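Local coordinates for gram-negative insecticidal protein (Chromobacterium piscinae, PDB 6FBM), which is an insecticidal toxin of the MACPF and beta-tripod families that probably kills insect cells by forming pores in their membranes, at residues Ser195-Leu198 and Ser199-Ala202. Sequence-based numbering, arbitrary orientation.
Sequences SQSL and STTA
Q196 lays the end of its side chain over the two threonines of the first helical turn. CG stands anti to the backbone N (chi1 -178°) and the chain stays extended beyond it, which carries the amide forward until OE1 lies 3.5 Å from CG2 of T200. The two side chains cross at about a right angle, with the T200 methyl against the amide oxygen. The same OE1 lies 3.3 Å from OG1 of T201, a hydroxyl that also sits 3.0 Å from the backbone O of S197. With one proton to give, the hydroxyl may share it between the two oxygens or turn to either. OG1 of T201 reaches this place because it lies beside its own backbone N, anti to the carbonyl carbon, and therefore faces back toward the start of the helix.

The O of S197 also accepts the backbone N of T201 at 3.2 Å, in a nearly straight bond (168° at the hydrogen). One residue on, A202 N donates to L198 O at 2.8 Å, continuing the i to i+4 pattern. OG of S197 makes weak hydrogen bonds to OG of S199 and to OG1 of T200, each 3.3 Å long, a weak cluster of three hydroxyls at the helix N-terminus.

L198 turns its side chain the other way, against V77, S122 and F228; T201 also touches F228. The first turn packs on strands 64-78 and 120-134 as well as on helix 220-230. S197 stands at the N-cap position of helix 198-209, which with helix 220-230 lies in the connection between strands 179-187 and 232-239. That placement is consistent with a MACPF helical cluster, which in pore-forming relatives is thought to unfold into membrane-spanning hairpins.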
ATOM      1  N   SER A 195     -13.757  31.289 -41.268  1.00 72.50           N
ATOM      2  CA  SER A 195     -14.960  30.880 -42.010  1.00 69.11           C
ATOM      3  C   SER A 195     -15.958  30.130 -41.100  1.00 64.70           C
ATOM      4  O   SER A 195     -17.109  30.540 -40.965  1.00 64.02           O
ATOM      5  CB  SER A 195     -14.553  29.983 -43.185  1.00 69.58           C
ATOM      6  OG  SER A 195     -13.730  28.905 -42.741  1.00 67.61           O
ATOM      7  N   GLN A 196     -15.486  29.023 -40.502  1.00 56.98           N
ATOM      8  CA  GLN A 196     -16.195  28.252 -39.454  1.00 47.77           C
ATOM      9  C   GLN A 196     -16.192  29.031 -38.128  1.00 40.45           C
ATOM     10  O   GLN A 196     -15.236  29.735 -37.834  1.00 35.81           O
ATOM     11  CB  GLN A 196     -15.490  26.899 -39.284  1.00 49.32           C
ATOM     12  CG  GLN A 196     -16.063  25.893 -38.286  1.00 51.64           C
ATOM     13  CD  GLN A 196     -15.158  24.648 -38.157  1.00 56.37           C
ATOM     14  OE1 GLN A 196     -14.772  24.256 -37.052  1.00 60.58           O
ATOM     15  NE2 GLN A 196     -14.802  24.038 -39.292  1.00 57.40           N
ATOM     16  N   SER A 197     -17.253  28.899 -37.328  1.00 35.53           N
ATOM     17  CA  SER A 197     -17.384  29.685 -36.077  1.00 31.45           C
ATOM     18  C   SER A 197     -16.273  29.301 -35.080  1.00 29.77           C
ATOM     19  O   SER A 197     -15.818  28.163 -35.062  1.00 29.89           O
ATOM     20  CB  SER A 197     -18.791  29.568 -35.452  1.00 29.44           C
ATOM     21  OG  SER A 197     -18.925  28.478 -34.543  1.00 28.47           O
ATOM     22  N   LEU A 198     -15.804  30.273 -34.303  1.00 28.62           N
ATOM     23  CA  LEU A 198     -14.726  30.090 -33.321  1.00 25.91           C
ATOM     24  C   LEU A 198     -15.148  29.079 -32.256  1.00 26.10           C
ATOM     25  O   LEU A 198     -14.354  28.210 -31.866  1.00 28.97           O
ATOM     26  CB  LEU A 198     -14.316  31.441 -32.693  1.00 24.59           C
ATOM     27  CG  LEU A 198     -13.214  31.569 -31.608  1.00 24.98           C
ATOM     28  CD1 LEU A 198     -13.668  31.057 -30.232  1.00 23.72           C
ATOM     29  CD2 LEU A 198     -11.924  30.876 -32.065  1.00 24.50           C
ATOM     30  N   SER A 199     -16.398  29.160 -31.821  1.00 24.89           N
ATOM     31  CA  SER A 199     -16.878  28.304 -30.753  1.00 24.54           C
ATOM     32  C   SER A 199     -16.859  26.813 -31.153  1.00 24.22           C
ATOM     33  O   SER A 199     -16.488  25.954 -30.339  1.00 24.93           O
ATOM     34  CB  SER A 199     -18.260  28.775 -30.264  1.00 24.77           C
ATOM     35  OG  SER A 199     -19.267  28.489 -31.225  1.00 25.11           O
ATOM     36  N   THR A 200     -17.225  26.526 -32.408  1.00 23.99           N
ATOM     37  CA  THR A 200     -17.165  25.174 -32.962  1.00 22.72           C
ATOM     38  C   THR A 200     -15.715  24.693 -33.078  1.00 22.28           C
ATOM     39  O   THR A 200     -15.402  23.574 -32.707  1.00 23.44           O
ATOM     40  CB  THR A 200     -17.908  25.103 -34.328  1.00 23.74           C
ATOM     41  OG1 THR A 200     -19.316  25.234 -34.113  1.00 22.16           O
ATOM     42  CG2 THR A 200     -17.651  23.763 -35.056  1.00 23.89           C
ATOM     43  N   THR A 201     -14.824  25.542 -33.578  1.00 21.88           N
ATOM     44  CA  THR A 201     -13.387  25.212 -33.644  1.00 21.62           C
ATOM     45  C   THR A 201     -12.812  24.917 -32.255  1.00 21.22           C
ATOM     46  O   THR A 201     -12.006  23.999 -32.095  1.00 19.99           O
ATOM     47  CB  THR A 201     -12.599  26.345 -34.312  1.00 21.06           C
ATOM     48  OG1 THR A 201     -13.258  26.703 -35.531  1.00 21.55           O
ATOM     49  CG2 THR A 201     -11.178  25.910 -34.631  1.00 20.56           C
ATOM     50  N   ALA A 202     -13.242  25.686 -31.268  1.00 20.69           N
ATOM     51  CA  ALA A 202     -12.795  25.486 -29.901  1.00 21.14           C
ATOM     52  C   ALA A 202     -13.280  24.161 -29.369  1.00 20.99           C
ATOM     53  O   ALA A 202     -12.509  23.409 -28.785  1.00 19.33           O
ATOM     54  CB  ALA A 202     -13.282  26.628 -29.018  1.00 20.78           C
TER